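Local coordinates for protein endonuclease and methylase LlaGI (Lactococcus lactis, PDB 5FFJ) that probably recognises and methylates specific DNA sequences and, with its nuclease present, cuts DNA after helicase-like, ATP-dependent movement along it, at residues 1044-1049 and 1260-1265; 1052-1057 and 1211-1216; 1177-1182 and 1236-1241. One frame throughout, in Å; residues are numbered along the deposited sequence.

The three contacts lie close together in the C-terminal part of the chain, at different distances from the bound DNA. The centres of interactions 2 and 3 are about 8 Å apart, those of 1 and 2 about 10 Å, and those of 1 and 3 about 14 Å. Interaction 2 reaches the DNA itself, through R1211. Interaction 1 has its nearest atom about 6 Å from the nucleic acid. For interaction 3 the nearest atom is about 13 Å from it. Strands 1210-1214 and 1180-1184, neighbours in one antiparallel sheet, join interaction 2 to interaction 3. A salt bridge from D1048 OD2 to K1057 NZ (2.7 Å) ties interaction 1 to interaction 2. Y1239 OH, on the helix of interaction 3, bonds to the carbonyl of P1265 in interaction 1.

Interaction 1: 1044-1049 and 1260-1265; sequences RPLADE and DLPRIP
L1046 is the knob of this contact, pushed into a shallow hollow between P1262 and I1264. Its CG stands anti to the backbone N (chi1 -157°), and the branches part from there: L1046 CD2 rests on P1262 CB at 4.0 Å, while L1046 CD1 meets I1264 CD1 at 3.9 Å. L1213 of the neighbouring sheet and V1240 of helix 1234-1243 also pack on L1046. Beside this fit the backbones pair as a short, weakly bonded antiparallel bridge, in which I1264 N donates to R1044 O (3.1 Å). R1263 leaves the bridge on the side of P1045. Its chain bends at chi3 (135°) and brings one face of the guanidinium against P1045, whose CB stands 3.6 Å above the plane, toward the rim. E1049 comes to the edge of the same group, its carboxylate turned 48° from the guanidinium plane. One nitrogen, R1263 NH2, faces both oxygens, at 2.7 Å from E1049 OE1 and 2.9 Å from E1049 OE2. Both bonds are bent and weak, so this salt bridge probably draws more on charge attraction than on directed hydrogen bonding, and it complements an otherwise largely apolar fit.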
loop_
_atom_site.group_PDB
_atom_site.type_symbol
_atom_site.label_atom_id
_atom_site.label_comp_id
_atom_site.label_asym_id
_atom_site.label_seq_id
_atom_site.Cartn_x
_atom_site.Cartn_y
_atom_site.Cartn_z
ATOM N N ARG A 1044 4.557 26.524 39.335
ATOM C CA ARG A 1044 3.814 25.493 40.054
ATOM C C ARG A 1044 3.368 24.369 39.123
ATOM O O ARG A 1044 2.734 24.630 38.101
ATOM C CB ARG A 1044 2.599 26.117 40.746
ATOM C CG ARG A 1044 1.771 25.143 41.560
ATOM C CD ARG A 1044 1.030 25.869 42.667
ATOM N NE ARG A 1044 -0.076 25.086 43.212
ATOM C CZ ARG A 1044 -0.979 25.564 44.063
ATOM N NH1 ARG A 1044 -0.912 26.826 44.469
ATOM N NH2 ARG A 1044 -1.952 24.782 44.509
ATOM N N PRO A 1045 3.699 23.112 39.470
ATOM C CA PRO A 1045 3.293 21.995 38.614
ATOM C C PRO A 1045 1.780 21.834 38.574
ATOM O O PRO A 1045 1.095 22.215 39.520
ATOM C CB PRO A 1045 3.956 20.783 39.273
ATOM C CG PRO A 1045 4.107 21.170 40.693
ATOM C CD PRO A 1045 4.389 22.642 40.684
ATOM N N LEU A 1046 1.273 21.267 37.487
ATOM C CA LEU A 1046 -0.166 21.155 37.292
ATOM C C LEU A 1046 -0.703 19.881 37.937
ATOM O O LEU A 1046 -1.824 19.860 38.443
ATOM C CB LEU A 1046 -0.489 21.185 35.798
ATOM C CG LEU A 1046 -1.881 21.617 35.331
ATOM C CD1 LEU A 1046 -2.351 22.890 36.017
ATOM C CD2 LEU A 1046 -1.849 21.818 33.823
ATOM N N ALA A 1047 0.104 18.823 37.930
ATOM C CA ALA A 1047 -0.302 17.552 38.522
ATOM C C ALA A 1047 0.887 16.622 38.759
ATOM O O ALA A 1047 1.989 16.862 38.265
ATOM C CB ALA A 1047 -1.327 16.864 37.630
ATOM N N ASP A 1048 0.640 15.571 39.540
ATOM C CA ASP A 1048 1.592 14.476 39.749
ATOM C C ASP A 1048 2.833 14.865 40.556
ATOM O O ASP A 1048 3.752 14.056 40.699
ATOM C CB ASP A 1048 2.034 13.892 38.403
ATOM C CG ASP A 1048 0.863 13.466 37.537
ATOM O OD1 ASP A 1048 -0.222 13.196 38.093
ATOM O OD2 ASP A 1048 1.032 13.396 36.299
ATOM N N GLU A 1049 2.861 16.086 41.082
ATOM C CA GLU A 1049 3.956 16.523 41.947
ATOM C C GLU A 1049 3.416 17.080 43.261
ATOM O O GLU A 1049 2.206 17.243 43.422
ATOM C CB GLU A 1049 4.815 17.579 41.245
ATOM C CG GLU A 1049 5.470 17.093 39.958
ATOM C CD GLU A 1049 6.418 18.115 39.359
ATOM O OE1 GLU A 1049 6.769 19.089 40.061
ATOM O OE2 GLU A 1049 6.815 17.945 38.186
ATOM N N ASP A 1260 6.046 18.851 27.553
ATOM C CA ASP A 1260 5.610 18.370 28.862
ATOM C C ASP A 1260 4.348 19.090 29.323
ATOM O O ASP A 1260 3.974 20.131 28.785
ATOM C CB ASP A 1260 6.731 18.543 29.896
ATOM C CG ASP A 1260 6.482 17.756 31.175
ATOM O OD1 ASP A 1260 5.401 17.914 31.783
ATOM O OD2 ASP A 1260 7.370 16.973 31.570
ATOM N N LEU A 1261 3.688 18.502 30.314
ATOM C CA LEU A 1261 2.478 19.067 30.901
ATOM C C LEU A 1261 2.743 20.485 31.398
ATOM O O LEU A 1261 3.790 20.739 31.993
ATOM C CB LEU A 1261 1.998 18.177 32.047
ATOM C CG LEU A 1261 0.521 18.179 32.440
ATOM C CD1 LEU A 1261 -0.366 17.813 31.265
ATOM C CD2 LEU A 1261 0.314 17.197 33.583
ATOM N N PRO A 1262 1.799 21.416 31.155
ATOM C CA PRO A 1262 2.019 22.825 31.511
ATOM C C PRO A 1262 2.353 23.065 32.979
ATOM O O PRO A 1262 1.999 22.266 33.845
ATOM C CB PRO A 1262 0.682 23.490 31.165
ATOM C CG PRO A 1262 0.082 22.620 30.133
ATOM C CD PRO A 1262 0.509 21.227 30.466
ATOM N N ARG A 1263 3.045 24.172 33.235
ATOM C CA ARG A 1263 3.306 24.649 34.586
ATOM C C ARG A 1263 2.804 26.082 34.697
ATOM O O ARG A 1263 3.179 26.941 33.902
ATOM C CB ARG A 1263 4.796 24.582 34.923
ATOM C CG ARG A 1263 5.414 23.206 34.738
ATOM C CD ARG A 1263 6.842 23.152 35.253
ATOM N NE ARG A 1263 7.083 21.945 36.046
ATOM C CZ ARG A 1263 7.218 21.913 37.372
ATOM N NH1 ARG A 1263 7.152 23.024 38.097
ATOM N NH2 ARG A 1263 7.430 20.754 37.981
ATOM N N ILE A 1264 1.951 26.329 35.685
ATOM C CA ILE A 1264 1.324 27.633 35.854
ATOM C C ILE A 1264 2.129 28.509 36.816
ATOM O O ILE A 1264 2.392 28.102 37.949
ATOM C CB ILE A 1264 -0.120 27.483 36.374
ATOM C CG1 ILE A 1264 -1.078 27.222 35.214
ATOM C CG2 ILE A 1264 -0.576 28.744 37.107
ATOM C CD1 ILE A 1264 -0.708 26.047 34.343
ATOM N N PRO A 1265 2.515 29.721 36.376
ATOM C CA PRO A 1265 3.175 30.642 37.306
ATOM C C PRO A 1265 2.185 31.459 38.128
ATOM O O PRO A 1265 0.988 31.435 37.841
ATOM C CB PRO A 1265 3.987 31.562 36.384
ATOM C CG PRO A 1265 3.555 31.238 34.965
ATOM C CD PRO A 1265 2.375 30.327 35.043
#

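Interaction 2: 1052-1057 and 1211-1216; sequences SIFSVK and RNLPRF. With nucleotides of chain B.
The edge of a four-stranded antiparallel sheet in the C-terminal specificity domain is where F1054 and K1057, on the loop leading into strand 1058-1059, close over L1213 of strand 1210-1214. With CG anti to the carbonyl carbon (chi1 -69°), the F1054 ring is carried over the strand, where it crosses the leucine at about a right angle and turns a face to it: L1213 CB sits 3.8 Å from the ring centroid and only 11° off the ring normal, a CH-pi contact over the centre of the ring. F1054 CE1 also comes within 3.4 Å of P1214 O, which approaches the ring obliquely. The other end of the leucine serves a further loop residue, with L1213 CD2 3.6 Å from K1057 CB. Replacing F1054 by an alanine removes the ring and would probably leave L1213 CB without its aromatic cover and open a gap beside P1214 O. Next along, P1214 CD lies 3.6 Å from V1056 O. N1230 ND2 bonds to both V1056 O and P1214 O, bridging loop and strand. This sheet edge lies next to the bound DNA, as expected of a target-recognition domain. R1211 NH2 donates to OP2 of DT8 of chain B (3.1 Å, N-H...O angle 153°), the phosphate oxygen lying at the edge of the guanidinium, near its plane. K1057 also packs on a phosphate of the DNA, while its NZ is engaged by D1048. On the loop itself, S1052 OG bonds to F1054 O at 2.7 Å, approaching from above the carbonyl plane.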
loop_
_atom_site.group_PDB
_atom_site.type_symbol
_atom_site.label_atom_id
_atom_site.label_comp_id
_atom_site.label_asym_id
_atom_site.label_seq_id
_atom_site.Cartn_x
_atom_site.Cartn_y
_atom_site.Cartn_z
ATOM N N SER A 1052 0.955 20.413 43.696
ATOM C CA SER A 1052 0.425 20.635 42.358
ATOM C C SER A 1052 -0.990 21.189 42.463
ATOM O O SER A 1052 -1.646 21.041 43.494
ATOM C CB SER A 1052 0.435 19.340 41.544
ATOM O OG SER A 1052 -0.540 18.430 42.018
ATOM N N ILE A 1053 -1.456 21.829 41.396
ATOM C CA ILE A 1053 -2.770 22.457 41.402
ATOM C C ILE A 1053 -3.874 21.400 41.339
ATOM O O ILE A 1053 -4.821 21.440 42.124
ATOM C CB ILE A 1053 -2.915 23.451 40.232
ATOM C CG1 ILE A 1053 -1.828 24.528 40.336
ATOM C CG2 ILE A 1053 -4.302 24.082 40.235
ATOM C CD1 ILE A 1053 -1.870 25.576 39.243
ATOM N N PHE A 1054 -3.750 20.463 40.403
ATOM C CA PHE A 1054 -4.667 19.328 40.317
ATOM C C PHE A 1054 -4.037 18.095 40.959
ATOM O O PHE A 1054 -2.837 17.859 40.819
ATOM C CB PHE A 1054 -5.035 19.024 38.861
ATOM C CG PHE A 1054 -5.889 20.078 38.213
ATOM C CD1 PHE A 1054 -7.271 20.017 38.295
ATOM C CD2 PHE A 1054 -5.313 21.122 37.509
ATOM C CE1 PHE A 1054 -8.061 20.979 37.697
ATOM C CE2 PHE A 1054 -6.096 22.088 36.908
ATOM C CZ PHE A 1054 -7.471 22.016 37.002
ATOM N N SER A 1055 -4.848 17.308 41.660
ATOM C CA SER A 1055 -4.362 16.085 42.291
ATOM C C SER A 1055 -4.273 14.958 41.270
ATOM O O SER A 1055 -3.400 14.094 41.358
ATOM C CB SER A 1055 -5.274 15.673 43.449
ATOM O OG SER A 1055 -6.580 15.377 42.986
ATOM N N VAL A 1056 -5.185 14.980 40.302
ATOM C CA VAL A 1056 -5.248 13.953 39.270
ATOM C C VAL A 1056 -5.518 14.555 37.897
ATOM O O VAL A 1056 -6.408 15.390 37.734
ATOM C CB VAL A 1056 -6.346 12.917 39.587
ATOM C CG1 VAL A 1056 -6.581 11.986 38.397
ATOM C CG2 VAL A 1056 -5.974 12.120 40.827
ATOM N N LYS A 1057 -4.738 14.115 36.915
ATOM C CA LYS A 1057 -4.975 14.463 35.523
ATOM C C LYS A 1057 -5.257 13.193 34.742
ATOM O O LYS A 1057 -4.759 12.119 35.082
ATOM C CB LYS A 1057 -3.780 15.214 34.923
ATOM C CG LYS A 1057 -2.459 14.456 34.955
ATOM C CD LYS A 1057 -2.221 13.648 33.684
ATOM C CE LYS A 1057 -0.889 12.909 33.724
ATOM N NZ LYS A 1057 -0.806 11.967 34.876
ATOM N N ARG A 1211 -4.551 15.700 26.891
ATOM C CA ARG A 1211 -4.697 15.546 28.328
ATOM C C ARG A 1211 -5.859 16.421 28.782
ATOM O O ARG A 1211 -6.130 17.459 28.171
ATOM C CB ARG A 1211 -3.406 15.941 29.054
ATOM C CG ARG A 1211 -2.115 15.604 28.302
ATOM C CD ARG A 1211 -1.920 14.091 28.191
ATOM N NE ARG A 1211 -0.988 13.731 27.118
ATOM C CZ ARG A 1211 -0.014 12.830 27.213
ATOM N NH1 ARG A 1211 0.198 12.165 28.342
ATOM N NH2 ARG A 1211 0.761 12.593 26.161
ATOM N N ASN A 1212 -6.554 16.003 29.834
ATOM C CA ASN A 1212 -7.596 16.833 30.427
ATOM C C ASN A 1212 -7.437 16.906 31.936
ATOM O O ASN A 1212 -6.881 16.001 32.563
ATOM C CB ASN A 1212 -8.992 16.317 30.063
ATOM C CG ASN A 1212 -9.235 14.900 30.529
ATOM O OD1 ASN A 1212 -9.622 14.672 31.676
ATOM N ND2 ASN A 1212 -9.022 13.938 29.638
ATOM N N LEU A 1213 -7.927 18.000 32.504
ATOM C CA LEU A 1213 -7.746 18.300 33.914
ATOM C C LEU A 1213 -9.102 18.450 34.595
ATOM O O LEU A 1213 -9.663 19.545 34.622
ATOM C CB LEU A 1213 -6.912 19.571 34.068
ATOM C CG LEU A 1213 -5.516 19.435 33.452
ATOM C CD1 LEU A 1213 -4.961 20.781 33.049
ATOM C CD2 LEU A 1213 -4.579 18.738 34.426
ATOM N N PRO A 1214 -9.636 17.346 35.144
ATOM C CA PRO A 1214 -11.004 17.355 35.673
ATOM C C PRO A 1214 -11.178 18.245 36.895
ATOM O O PRO A 1214 -10.246 18.427 37.678
ATOM C CB PRO A 1214 -11.246 15.887 36.033
ATOM C CG PRO A 1214 -9.899 15.343 36.308
ATOM C CD PRO A 1214 -8.973 16.049 35.364
ATOM N N ARG A 1215 -12.378 18.794 37.043
ATOM C CA ARG A 1215 -12.719 19.612 38.197
ATOM C C ARG A 1215 -13.095 18.714 39.367
ATOM O O ARG A 1215 -12.864 19.058 40.527
ATOM C CB ARG A 1215 -13.869 20.563 37.855
ATOM C CG ARG A 1215 -14.389 21.392 39.022
ATOM C CD ARG A 1215 -13.332 22.343 39.558
ATOM N NE ARG A 1215 -13.846 23.170 40.649
ATOM C CZ ARG A 1215 -13.911 22.785 41.921
ATOM N NH1 ARG A 1215 -13.498 21.578 42.285
ATOM N NH2 ARG A 1215 -14.394 23.613 42.838
ATOM N N PHE A 1216 -13.668 17.558 39.044
ATOM C CA PHE A 1216 -14.134 16.613 40.050
ATOM C C PHE A 1216 -13.666 15.194 39.751
ATOM O O PHE A 1216 -13.396 14.846 38.601
ATOM C CB PHE A 1216 -15.663 16.628 40.130
ATOM C CG PHE A 1216 -16.245 17.951 40.537
ATOM C CD1 PHE A 1216 -15.736 18.649 41.617
ATOM C CD2 PHE A 1216 -17.313 18.490 39.840
ATOM C CE1 PHE A 1216 -16.279 19.865 41.990
ATOM C CE2 PHE A 1216 -17.857 19.702 40.207
ATOM C CZ PHE A 1216 -17.341 20.389 41.284
ATOM P P DT B 8 4.620 10.351 26.098
ATOM O OP1 DT B 8 5.979 10.600 26.631
ATOM O OP2 DT B 8 3.556 11.350 26.342
ATOM O "O5'" DT B 8 4.713 10.119 24.517
ATOM C "C5'" DT B 8 5.363 8.951 23.998
ATOM C "C4'" DT B 8 5.145 8.820 22.498
ATOM O "O4'" DT B 8 4.014 7.925 22.245
ATOM C "C3'" DT B 8 4.787 10.117 21.781
ATOM O "O3'" DT B 8 5.260 10.102 20.434
ATOM C "C2'" DT B 8 3.271 10.092 21.856
ATOM C "C1'" DT B 8 3.008 8.632 21.533
ATOM N N1 DT B 8 1.643 8.106 21.931
ATOM C C2 DT B 8 1.137 7.002 21.278
ATOM O O2 DT B 8 1.731 6.419 20.390
ATOM N N3 DT B 8 -0.095 6.596 21.706
ATOM C C4 DT B 8 -0.864 7.165 22.692
ATOM O O4 DT B 8 -1.959 6.715 22.993
ATOM C C5 DT B 8 -0.286 8.325 23.336
ATOM C C7 DT B 8 -1.030 9.044 24.430
ATOM C C6 DT B 8 0.924 8.735 22.930
#

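Interaction 3: 1177-1182 and 1236-1241; sequences KNLLIN and EFYYVY
Strand 1180-1184 and helix 1234-1243 come together with I1181 and Y1241 as the closest backbone pair, their CA atoms 7.3 Å apart, a separation bridged by side chains. Within the helix V1240 N bonds to E1236 O (3.1 Å). The strand is an inner one of its antiparallel sheet: I1181 bonds through its backbone with L1213 on one neighbouring strand, and N1182 with L1195 on the other. I1181 directs its side chain at the helix and divides it between two rings. Its CG1 branch, anti to the carbonyl carbon (chi1 -57°), runs head-on toward F1237, and I1181 CD1 comes over a face of that ring, 3.8 Å from the F1237 centroid and 21° off the normal, displaced toward the rim. The other branch goes to Y1241: I1181 CG2 lies 3.6 Å from Y1241 CD1, approaching the ring obliquely. The contact is thus a helix laid on one face of the sheet, with F1237 as its main projection; L1180 turns away from the helix. F1237 has CG anti to its backbone N (chi1 -173°), which extends the ring toward the strand, and F1237 CZ also reaches L1179 CB at 4.1 Å. L1179 CD1 reaches Y1238 OH at 3.5 Å, the two side chains crossing at about a right angle. The rings of F1237 and Y1238 touch each other as well: Y1238 CE1 lies in the plane of the phenylalanine at its edge, and F1237 CD2 stands over a face of the tyrosine. Helix 1270-1285 covers the contact through L1285 on L1179 and through R1278 and S1281 on Y1238, and its H1284 ND1, together with I1196 N, holds the hydroxyl of the buried Y1241 by hydrogen bonds.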
loop_
_atom_site.group_PDB
_atom_site.type_symbol
_atom_site.label_atom_id
_atom_site.label_comp_id
_atom_site.label_asym_id
_atom_site.label_seq_id
_atom_site.Cartn_x
_atom_site.Cartn_y
_atom_site.Cartn_z
ATOM N N LYS A 1177 -22.019 15.093 36.293
ATOM C CA LYS A 1177 -21.708 16.504 36.092
ATOM C C LYS A 1177 -20.254 16.789 36.453
ATOM O O LYS A 1177 -19.859 16.660 37.612
ATOM C CB LYS A 1177 -22.632 17.388 36.936
ATOM C CG LYS A 1177 -24.108 17.270 36.597
ATOM C CD LYS A 1177 -24.399 17.753 35.190
ATOM C CE LYS A 1177 -25.886 17.720 34.896
ATOM N NZ LYS A 1177 -26.184 18.165 33.508
ATOM N N ASN A 1178 -19.464 17.182 35.459
ATOM C CA ASN A 1178 -18.062 17.504 35.687
ATOM C C ASN A 1178 -17.553 18.550 34.696
ATOM O O ASN A 1178 -18.123 18.727 33.617
ATOM C CB ASN A 1178 -17.212 16.234 35.589
ATOM C CG ASN A 1178 -15.992 16.273 36.488
ATOM O OD1 ASN A 1178 -15.508 17.345 36.855
ATOM N ND2 ASN A 1178 -15.483 15.097 36.845
ATOM N N LEU A 1179 -16.487 19.245 35.084
ATOM C CA LEU A 1179 -15.770 20.153 34.193
ATOM C C LEU A 1179 -14.339 19.670 34.019
ATOM O O LEU A 1179 -13.653 19.402 35.006
ATOM C CB LEU A 1179 -15.758 21.581 34.742
ATOM C CG LEU A 1179 -17.049 22.399 34.767
ATOM C CD1 LEU A 1179 -16.728 23.800 35.257
ATOM C CD2 LEU A 1179 -17.714 22.450 33.400
ATOM N N LEU A 1180 -13.891 19.551 32.772
ATOM C CA LEU A 1180 -12.491 19.250 32.503
ATOM C C LEU A 1180 -11.911 20.199 31.461
ATOM O O LEU A 1180 -12.573 20.572 30.493
ATOM C CB LEU A 1180 -12.319 17.789 32.065
ATOM C CG LEU A 1180 -13.290 17.153 31.069
ATOM C CD1 LEU A 1180 -12.943 17.507 29.644
ATOM C CD2 LEU A 1180 -13.270 15.647 31.242
ATOM N N ILE A 1181 -10.669 20.608 31.698
ATOM C CA ILE A 1181 -9.941 21.473 30.784
ATOM C C ILE A 1181 -9.080 20.626 29.862
ATOM O O ILE A 1181 -8.011 20.167 30.260
ATOM C CB ILE A 1181 -9.042 22.473 31.538
ATOM C CG1 ILE A 1181 -9.876 23.302 32.512
ATOM C CG2 ILE A 1181 -8.307 23.380 30.555
ATOM C CD1 ILE A 1181 -9.054 24.170 33.433
ATOM N N ASN A 1182 -9.544 20.406 28.638
ATOM C CA ASN A 1182 -8.730 19.697 27.661
ATOM C C ASN A 1182 -7.556 20.557 27.216
ATOM O O ASN A 1182 -7.687 21.772 27.062
ATOM C CB ASN A 1182 -9.558 19.282 26.446
ATOM C CG ASN A 1182 -10.665 18.312 26.797
ATOM O OD1 ASN A 1182 -10.408 17.176 27.196
ATOM N ND2 ASN A 1182 -11.907 18.749 26.637
ATOM N N GLU A 1236 -9.323 28.987 41.440
ATOM C CA GLU A 1236 -8.052 28.420 41.003
ATOM C C GLU A 1236 -8.227 27.703 39.670
ATOM O O GLU A 1236 -7.368 27.779 38.796
ATOM C CB GLU A 1236 -7.502 27.452 42.051
ATOM C CG GLU A 1236 -6.085 26.969 41.767
ATOM C CD GLU A 1236 -5.066 28.093 41.792
ATOM O OE1 GLU A 1236 -5.357 29.152 42.390
ATOM O OE2 GLU A 1236 -3.973 27.921 41.210
ATOM N N PHE A 1237 -9.348 27.006 39.530
ATOM C CA PHE A 1237 -9.662 26.280 38.304
ATOM C C PHE A 1237 -9.708 27.216 37.101
ATOM O O PHE A 1237 -9.052 26.973 36.089
ATOM C CB PHE A 1237 -11.000 25.551 38.454
ATOM C CG PHE A 1237 -11.334 24.648 37.302
ATOM C CD1 PHE A 1237 -10.768 23.389 37.209
ATOM C CD2 PHE A 1237 -12.222 25.053 36.319
ATOM C CE1 PHE A 1237 -11.077 22.552 36.155
ATOM C CE2 PHE A 1237 -12.535 24.219 35.263
ATOM C CZ PHE A 1237 -11.964 22.966 35.182
ATOM N N TYR A 1238 -10.483 28.290 37.216
ATOM C CA TYR A 1238 -10.628 29.233 36.115
ATOM C C TYR A 1238 -9.377 30.091 35.941
ATOM O O TYR A 1238 -9.118 30.594 34.848
ATOM C CB TYR A 1238 -11.858 30.117 36.327
ATOM C CG TYR A 1238 -13.152 29.337 36.287
ATOM C CD1 TYR A 1238 -13.524 28.638 35.146
ATOM C CD2 TYR A 1238 -14.000 29.295 37.385
ATOM C CE1 TYR A 1238 -14.700 27.918 35.100
ATOM C CE2 TYR A 1238 -15.180 28.576 37.347
ATOM C CZ TYR A 1238 -15.524 27.890 36.202
ATOM O OH TYR A 1238 -16.697 27.173 36.156
ATOM N N TYR A 1239 -8.597 30.251 37.008
ATOM C CA TYR A 1239 -7.323 30.950 36.897
ATOM C C TYR A 1239 -6.394 30.223 35.938
ATOM O O TYR A 1239 -5.743 30.846 35.103
ATOM C CB TYR A 1239 -6.634 31.086 38.251
ATOM C CG TYR A 1239 -5.194 31.515 38.111
ATOM C CD1 TYR A 1239 -4.872 32.758 37.584
ATOM C CD2 TYR A 1239 -4.156 30.673 38.486
ATOM C CE1 TYR A 1239 -3.560 33.154 37.439
ATOM C CE2 TYR A 1239 -2.837 31.063 38.348
ATOM C CZ TYR A 1239 -2.545 32.307 37.826
ATOM O OH TYR A 1239 -1.237 32.706 37.687
ATOM N N VAL A 1240 -6.326 28.903 36.079
ATOM C CA VAL A 1240 -5.527 28.084 35.182
ATOM C C VAL A 1240 -5.998 28.297 33.750
ATOM O O VAL A 1240 -5.193 28.531 32.852
ATOM C CB VAL A 1240 -5.619 26.588 35.543
ATOM C CG1 VAL A 1240 -4.912 25.732 34.498
ATOM C CG2 VAL A 1240 -5.029 26.340 36.921
ATOM N N TYR A 1241 -7.310 28.225 33.553
ATOM C CA TYR A 1241 -7.892 28.362 32.223
ATOM C C TYR A 1241 -7.591 29.734 31.635
ATOM O O TYR A 1241 -7.397 29.874 30.429
ATOM C CB TYR A 1241 -9.404 28.130 32.270
ATOM C CG TYR A 1241 -10.001 27.770 30.929
ATOM C CD1 TYR A 1241 -9.504 26.703 30.193
ATOM C CD2 TYR A 1241 -11.070 28.484 30.403
ATOM C CE1 TYR A 1241 -10.042 26.366 28.971
ATOM C CE2 TYR A 1241 -11.618 28.151 29.177
ATOM C CZ TYR A 1241 -11.102 27.090 28.469
ATOM O OH TYR A 1241 -11.647 26.762 27.252
#